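Local coordinates for regulatory protein ASNC (Escherichia coli, PDB 2CG4) that binds DNA in a sequence-specific way, activating asnA transcription, regulating its own gene and repressing gidA expression at a post-transcriptional level, at residues R11-L14 against E15-G19; I57-P61 against K62-Y66; H121-I124 against N125-T129. The protein carries 1 engineered substitution. All blocks are in the same frame, centred on the assembly; numbering follows the deposited sequence.

Interaction 1: R11-L14 against E15-G19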
loop_
_atom_site.group_PDB
_atom_site.type_symbol
_atom_site.label_atom_id
_atom_site.label_comp_id
_atom_site.label_asym_id
_atom_site.label_seq_id
_atom_site.Cartn_x
_atom_site.Cartn_y
_atom_site.Cartn_z
ATOM N N ARG A 11 21.545 -38.904 4.959
ATOM C CA ARG A 11 20.144 -38.576 4.728
ATOM C C ARG A 11 19.216 -39.653 5.278
ATOM O O ARG A 11 18.181 -39.347 5.873
ATOM C CB ARG A 11 19.875 -38.367 3.237
ATOM C CG ARG A 11 20.439 -37.069 2.686
ATOM C CD ARG A 11 20.270 -36.977 1.179
ATOM N NE ARG A 11 21.027 -35.856 0.628
ATOM C CZ ARG A 11 22.243 -35.957 0.096
ATOM N NH1 ARG A 11 22.852 -37.137 0.029
ATOM N NH2 ARG A 11 22.856 -34.877 -0.374
ATOM N N GLY A 12 19.584 -40.912 5.071
ATOM C CA GLY A 12 18.784 -42.031 5.554
ATOM C C GLY A 12 18.664 -42.023 7.065
ATOM O O GLY A 12 17.594 -42.287 7.619
ATOM N N ILE A 13 19.768 -41.716 7.731
ATOM C CA ILE A 13 19.789 -41.602 9.185
ATOM C C ILE A 13 18.904 -40.455 9.655
ATOM O O ILE A 13 18.134 -40.611 10.604
ATOM C CB ILE A 13 21.219 -41.406 9.713
ATOM C CG1 ILE A 13 22.004 -42.716 9.595
ATOM C CG2 ILE A 13 21.196 -40.921 11.155
ATOM C CD1 ILE A 13 23.501 -42.544 9.727
ATOM N N LEU A 14 19.010 -39.314 8.975
ATOM C CA LEU A 14 18.275 -38.108 9.354
ATOM C C LEU A 14 16.765 -38.282 9.206
ATOM O O LEU A 14 16.016 -37.957 10.114
ATOM C CB LEU A 14 18.756 -36.900 8.548
ATOM C CG LEU A 14 20.061 -36.240 9.004
ATOM C CD1 LEU A 14 20.259 -34.904 8.312
ATOM C CD2 LEU A 14 20.109 -36.078 10.512
ATOM N N GLU A 15 16.321 -38.804 8.069
ATOM C CA GLU A 15 14.913 -39.150 7.898
ATOM C C GLU A 15 14.398 -40.046 9.033
ATOM O O GLU A 15 13.384 -39.743 9.670
ATOM C CB GLU A 15 14.683 -39.831 6.553
ATOM C CG GLU A 15 13.254 -39.705 6.052
ATOM C CD GLU A 15 12.889 -40.770 5.036
ATOM O OE1 GLU A 15 11.694 -41.134 4.962
ATOM O OE2 GLU A 15 13.792 -41.241 4.312
ATOM N N ALA A 16 15.106 -41.143 9.282
ATOM C CA ALA A 16 14.802 -42.022 10.406
ATOM C C ALA A 16 14.670 -41.298 11.754
ATOM O O ALA A 16 13.655 -41.458 12.435
ATOM C CB ALA A 16 15.830 -43.127 10.497
ATOM N N LEU A 17 15.687 -40.523 12.139
ATOM C CA LEU A 17 15.754 -39.954 13.492
ATOM C C LEU A 17 14.969 -38.652 13.592
ATOM O O LEU A 17 14.813 -38.076 14.680
ATOM C CB LEU A 17 17.205 -39.697 13.922
ATOM C CG LEU A 17 18.182 -40.867 14.088
ATOM C CD1 LEU A 17 19.579 -40.338 14.371
ATOM C CD2 LEU A 17 17.735 -41.825 15.193
ATOM N N MET A 18 14.491 -38.174 12.450
ATOM C CA MET A 18 13.691 -36.970 12.433
ATOM C C MET A 18 12.238 -37.316 12.722
ATOM O O MET A 18 11.496 -36.501 13.268
ATOM C CB MET A 18 13.854 -36.226 11.102
ATOM C CG MET A 18 14.888 -35.108 11.166
ATOM S SD MET A 18 15.243 -34.304 9.589
ATOM C CE MET A 18 14.051 -35.107 8.505
ATOM N N GLY A 19 11.854 -38.544 12.371
ATOM C CA GLY A 19 10.526 -39.075 12.668
ATOM C C GLY A 19 10.435 -39.703 14.048
ATOM O O GLY A 19 9.370 -39.698 14.670
#
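I13 and L17, one helical turn apart, lie side by side and point the same way. The methyl CG2 of I13 meets CD1 of L17 at 3.6 Å. I13 carries CG2 anti to its own N while L17 has CG beside its N and anti to its carbonyl carbon (chi1 -64°), and these settings bring the two branches together. CB and CG of L17 also rest on the carbonyl oxygen of I13. On the adjoining flank, M18 folds back along L14: its chain is bent at chi3 (5°), SD stands 4.5 Å from CB of L14, and CE stays near L14 O. Beneath the side chains the helix bonds are regular at first, with E15 N to R11 O at 2.9 Å and L17 N to I13 O at 2.9 Å, whereas M18 N reaches L14 O through a weak, bent bond. I13, L14 and L17 also pack on helix 36-49, L14 and L17 on I57 of the second subunit, and M18 on V59 of that subunit. Apolar side chains on two flanks thus join this helix of the helix-turn-helix domain to helix 36-49 and to the second subunit, while main-chain bonds, weakening toward G19, hold the turns.

Interaction 2: I57-P61 against K62-Y66. With MG (magnesium ion), chain D.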
loop_
_atom_site.group_PDB
_atom_site.type_symbol
_atom_site.label_atom_id
_atom_site.label_comp_id
_atom_site.label_asym_id
_atom_site.label_seq_id
_atom_site.Cartn_x
_atom_site.Cartn_y
_atom_site.Cartn_z
ATOM N N ILE A 57 11.481 -33.605 22.696
ATOM C CA ILE A 57 10.063 -33.837 22.431
ATOM C C ILE A 57 9.488 -32.633 21.710
ATOM O O ILE A 57 9.801 -31.485 22.055
ATOM C CB ILE A 57 9.214 -34.137 23.703
ATOM C CG1 ILE A 57 9.170 -32.925 24.635
ATOM C CG2 ILE A 57 9.713 -35.399 24.423
ATOM C CD1 ILE A 57 7.831 -32.721 25.319
ATOM N N ASP A 58 8.670 -32.909 20.693
ATOM C CA ASP A 58 7.824 -31.896 20.081
ATOM C C ASP A 58 6.498 -31.740 20.818
ATOM O O ASP A 58 5.847 -32.720 21.192
ATOM C CB ASP A 58 7.565 -32.218 18.608
ATOM C CG ASP A 58 8.804 -32.055 17.744
ATOM O OD1 ASP A 58 8.929 -32.793 16.745
ATOM O OD2 ASP A 58 9.652 -31.194 18.060
ATOM N N VAL A 59 6.106 -30.489 21.008
ATOM C CA VAL A 59 4.927 -30.128 21.776
ATOM C C VAL A 59 3.914 -29.457 20.842
ATOM O O VAL A 59 4.274 -29.011 19.755
ATOM C CB VAL A 59 5.337 -29.196 22.944
ATOM C CG1 VAL A 59 4.415 -28.004 23.050
ATOM C CG2 VAL A 59 5.391 -29.968 24.252
ATOM N N SER A 60 2.652 -29.401 21.244
ATOM C CA SER A 60 1.641 -28.714 20.439
ATOM C C SER A 60 1.045 -27.539 21.186
ATOM O O SER A 60 0.278 -27.735 22.127
ATOM C CB SER A 60 0.520 -29.671 20.020
ATOM O OG SER A 60 -0.660 -28.953 19.691
ATOM N N PRO A 61 1.384 -26.308 20.759
ATOM C CA PRO A 61 1.060 -25.104 21.522
ATOM C C PRO A 61 -0.446 -24.916 21.637
ATOM O O PRO A 61 -0.933 -24.397 22.640
ATOM C CB PRO A 61 1.661 -23.974 20.674
ATOM C CG PRO A 61 2.656 -24.640 19.788
ATOM C CD PRO A 61 2.090 -25.990 19.508
ATOM N N LYS A 62 -1.161 -25.338 20.598
ATOM C CA LYS A 62 -2.609 -25.221 20.515
ATOM C C LYS A 62 -3.304 -26.049 21.597
ATOM O O LYS A 62 -4.235 -25.572 22.261
ATOM C CB LYS A 62 -3.061 -25.659 19.118
ATOM C CG LYS A 62 -4.537 -25.943 18.956
ATOM C CD LYS A 62 -4.752 -26.887 17.768
ATOM C CE LYS A 62 -6.230 -27.021 17.395
ATOM N NZ LYS A 62 -6.417 -27.540 16.004
ATOM N N GLN A 63 -2.844 -27.285 21.774
ATOM C CA GLN A 63 -3.377 -28.165 22.805
ATOM C C GLN A 63 -2.906 -27.747 24.198
ATOM O O GLN A 63 -3.373 -28.279 25.213
ATOM C CB GLN A 63 -3.003 -29.618 22.522
ATOM C CG GLN A 63 -4.201 -30.500 22.234
ATOM C CD GLN A 63 -4.625 -30.468 20.781
ATOM O OE1 GLN A 63 -4.104 -31.220 19.953
ATOM N NE2 GLN A 63 -5.576 -29.598 20.461
ATOM N N LEU A 64 -1.993 -26.779 24.235
ATOM C CA LEU A 64 -1.627 -26.104 25.476
ATOM C C LEU A 64 -2.391 -24.794 25.645
ATOM O O LEU A 64 -2.161 -24.046 26.601
ATOM C CB LEU A 64 -0.120 -25.859 25.528
ATOM C CG LEU A 64 0.732 -27.093 25.839
ATOM C CD1 LEU A 64 2.193 -26.860 25.485
ATOM C CD2 LEU A 64 0.589 -27.487 27.308
ATOM N N GLY A 65 -3.299 -24.524 24.712
ATOM C CA GLY A 65 -4.192 -23.375 24.813
ATOM C C GLY A 65 -3.618 -22.086 24.247
ATOM O O GLY A 65 -4.006 -20.989 24.656
ATOM N N TYR A 66 -2.689 -22.210 23.304
ATOM C CA TYR A 66 -2.272 -21.066 22.497
ATOM C C TYR A 66 -3.152 -20.919 21.256
ATOM O O TYR A 66 -2.832 -21.424 20.181
ATOM C CB TYR A 66 -0.794 -21.178 22.130
ATOM C CG TYR A 66 0.131 -21.065 23.331
ATOM C CD1 TYR A 66 0.408 -22.168 24.136
ATOM C CD2 TYR A 66 0.718 -19.854 23.663
ATOM C CE1 TYR A 66 1.248 -22.062 25.225
ATOM C CE2 TYR A 66 1.556 -19.739 24.756
ATOM C CZ TYR A 66 1.817 -20.841 25.528
ATOM O OH TYR A 66 2.653 -20.711 26.609
HETATM MG MG MG D . 11.751 -30.973 17.428
#
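The carbonyl oxygen of P61 is the polar hub, taking a backbone bond from Y66 N at 2.9 Å and a weak one from L64 N at 3.1 Å. The Y66 ring turns its edge to P61 O, CD1 3.0 Å from that oxygen. L64 N also makes a weak bond to S60 O. The hydroxyl of S60, swung anti to its backbone N (chi1 158°), receives a long, weak bond from Q63 N, 3.4 Å from OG but nearly straight. Inside the loop, G65 N bonds to K62 O and closes a type I beta turn from K62 to G65; the positive phi of G65 (87°) suits glycine.

Among apolar contacts, V59 and L64 cross at about a right angle, CG1 of V59 lying 3.5 Å from CD1 of L64. CB of P61 meets CB of Y66 at 4.0 Å.

The metal contact lies back on the strand: OD2 of D58 binds magnesium at 2.2 Å, joined by OD2 of D58 of the second subunit, while OD1 forms a salt bridge with R56 of that subunit.

I57 and D58, at the end of strand 52-59, pair antiparallel with a strand of the second subunit, continuing the sheet across the interface. Residues 60-66 then link the helix-turn-helix part to strand 68-76, the first of the ligand-binding domain. P61 and Y66 pack on M112 of strand 107-113, and R114, just beyond it, makes a cation-pi contact with Y66.

Interaction 3: H121-I124 against N125-T129. With ASN (asparagine), chain C.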
loop_
_atom_site.group_PDB
_atom_site.type_symbol
_atom_site.label_atom_id
_atom_site.label_comp_id
_atom_site.label_asym_id
_atom_site.label_seq_id
_atom_site.Cartn_x
_atom_site.Cartn_y
_atom_site.Cartn_z
ATOM N N HIS A 121 -2.313 -7.272 25.594
ATOM C CA HIS A 121 -1.428 -6.863 26.691
ATOM C C HIS A 121 0.043 -6.859 26.265
ATOM O O HIS A 121 0.772 -5.914 26.560
ATOM C CB HIS A 121 -1.629 -7.755 27.930
ATOM C CG HIS A 121 -0.657 -7.478 29.041
ATOM N ND1 HIS A 121 -0.840 -6.463 29.957
ATOM C CD2 HIS A 121 0.518 -8.071 29.370
ATOM C CE1 HIS A 121 0.178 -6.443 30.800
ATOM N NE2 HIS A 121 1.016 -7.409 30.466
ATOM N N VAL A 122 0.469 -7.910 25.569
ATOM C CA VAL A 122 1.828 -7.968 25.005
ATOM C C VAL A 122 2.126 -6.844 23.996
ATOM O O VAL A 122 3.077 -6.086 24.182
ATOM C CB VAL A 122 2.140 -9.348 24.365
ATOM C CG1 VAL A 122 3.546 -9.366 23.785
ATOM C CG2 VAL A 122 1.970 -10.462 25.390
ATOM N N LEU A 123 1.322 -6.729 22.938
ATOM C CA LEU A 123 1.470 -5.611 21.993
ATOM C C LEU A 123 1.683 -4.273 22.690
ATOM O O LEU A 123 2.673 -3.584 22.437
ATOM C CB LEU A 123 0.265 -5.505 21.065
ATOM C CG LEU A 123 0.477 -6.156 19.707
ATOM C CD1 LEU A 123 -0.773 -6.020 18.867
ATOM C CD2 LEU A 123 1.698 -5.548 19.010
ATOM N N ILE A 124 0.742 -3.911 23.560
ATOM C CA ILE A 124 0.689 -2.574 24.133
ATOM C C ILE A 124 1.797 -2.374 25.162
ATOM O O ILE A 124 2.480 -1.355 25.161
ATOM C CB ILE A 124 -0.702 -2.277 24.741
ATOM C CG1 ILE A 124 -1.789 -2.393 23.661
ATOM C CG2 ILE A 124 -0.734 -0.885 25.360
ATOM C CD1 ILE A 124 -3.206 -2.111 24.149
ATOM N N ASN A 125 2.000 -3.375 26.013
ATOM C CA ASN A 125 2.809 -3.205 27.212
ATOM C C ASN A 125 4.231 -3.746 27.104
ATOM O O ASN A 125 5.117 -3.290 27.831
ATOM C CB ASN A 125 2.098 -3.805 28.419
ATOM C CG ASN A 125 0.846 -3.042 28.780
ATOM O OD1 ASN A 125 0.880 -1.828 28.990
ATOM N ND2 ASN A 125 -0.274 -3.746 28.832
ATOM N N LYS A 126 4.452 -4.700 26.203
ATOM C CA LYS A 126 5.780 -5.294 26.054
ATOM C C LYS A 126 6.460 -4.944 24.734
ATOM O O LYS A 126 7.652 -4.618 24.712
ATOM C CB LYS A 126 5.728 -6.813 26.244
ATOM C CG LYS A 126 5.343 -7.247 27.655
ATOM C CD LYS A 126 5.092 -8.748 27.710
ATOM C CE LYS A 126 4.636 -9.203 29.088
ATOM N NZ LYS A 126 4.910 -10.654 29.303
ATOM N N ILE A 127 5.714 -5.013 23.636
ATOM C CA ILE A 127 6.293 -4.803 22.308
ATOM C C ILE A 127 6.283 -3.322 21.919
ATOM O O ILE A 127 7.289 -2.778 21.461
ATOM C CB ILE A 127 5.566 -5.650 21.221
ATOM C CG1 ILE A 127 5.797 -7.144 21.455
ATOM C CG2 ILE A 127 6.020 -5.248 19.822
ATOM C CD1 ILE A 127 4.862 -8.047 20.665
ATOM N N GLN A 128 5.138 -2.677 22.107
ATOM C CA GLN A 128 4.911 -1.318 21.626
ATOM C C GLN A 128 5.580 -0.280 22.526
ATOM O O GLN A 128 5.729 0.896 22.149
ATOM C CB GLN A 128 3.416 -1.057 21.610
ATOM C CG GLN A 128 2.922 -0.273 20.438
ATOM C CD GLN A 128 1.639 -0.848 19.863
ATOM O OE1 GLN A 128 1.604 -1.271 18.714
ATOM N NE2 GLN A 128 0.580 -0.859 20.664
ATOM N N THR A 129 5.948 -0.710 23.729
ATOM C CA THR A 129 6.664 0.156 24.655
ATOM C C THR A 129 8.129 0.222 24.260
ATOM O O THR A 129 8.828 1.132 24.678
ATOM C CB THR A 129 6.534 -0.310 26.130
ATOM O OG1 THR A 129 6.816 -1.711 26.227
ATOM C CG2 THR A 129 5.132 -0.046 26.659
HETATM N N ASN C . -1.854 -1.928 14.146
HETATM C CA ASN C . -1.197 -2.639 15.282
HETATM C C ASN C . -0.820 -4.054 14.938
HETATM O O ASN C . -1.581 -4.784 14.291
HETATM C CB ASN C . -2.084 -2.631 16.514
HETATM C CG ASN C . -2.244 -1.254 17.083
HETATM O OD1 ASN C . -1.263 -0.591 17.423
HETATM N ND2 ASN C . -3.481 -0.800 17.172
HETATM O OXT ASN C . 0.278 -4.465 15.294
#
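N125 reaches back over H121, setting its CB above one face of the imidazole, 4.2 Å from the ring centroid and offset toward the rim, in a CH-pi contact. Ring and amide planes are turned 52° apart. With CG beside the backbone N (chi1 -67°), the N125 amide also sends ND2 to H121 O in a weak bond of 3.3 Å, next to the regular one from N125 N at 2.9 Å. On the adjoining flank, CG1 of V122 touches CD1 of I127, five residues on, at 3.6 Å.

The V122-I127 contact goes with a wider, pi-type turn. V122 O is gripped by two amides from opposite faces of its plane, K126 N at 2.8 Å and I127 N at 2.9 Å. T129 OG1 then bonds to N125 O at 2.8 Å, from above the carbonyl plane. Farther out, the extended K126 chain ends in a salt bridge with E94, and L123 and Q128 border the bound asparagine, whose pocket is completed by residues of the third subunit.

This part of helix 116-127 packs on strand 133-147, L123 on T136 and T138 and I127 on T136, while Y100 of the third subunit meets L123 and I124.

How the interactions relate
The three contacts follow one another along the chain, interaction 1 on helix 8-19, interaction 2 at the end of strand 52-59 and the loop that follows, and interaction 3 on helix 116-127 and the residues after it. Interactions 1 and 2 both fall within the HTH asnC-type region, residues 6-67, and both touch the second subunit; their centres are 23 Å apart and their nearest atoms about 6 Å. Interaction 3 belongs to the ligand-binding domain, with its centre 23 Å from that of interaction 2 and 41 Å from that of interaction 1, across the chain's centre. Residues 57-66 thus lead from the DNA-binding part toward the sheet where asparagine binds between subunits.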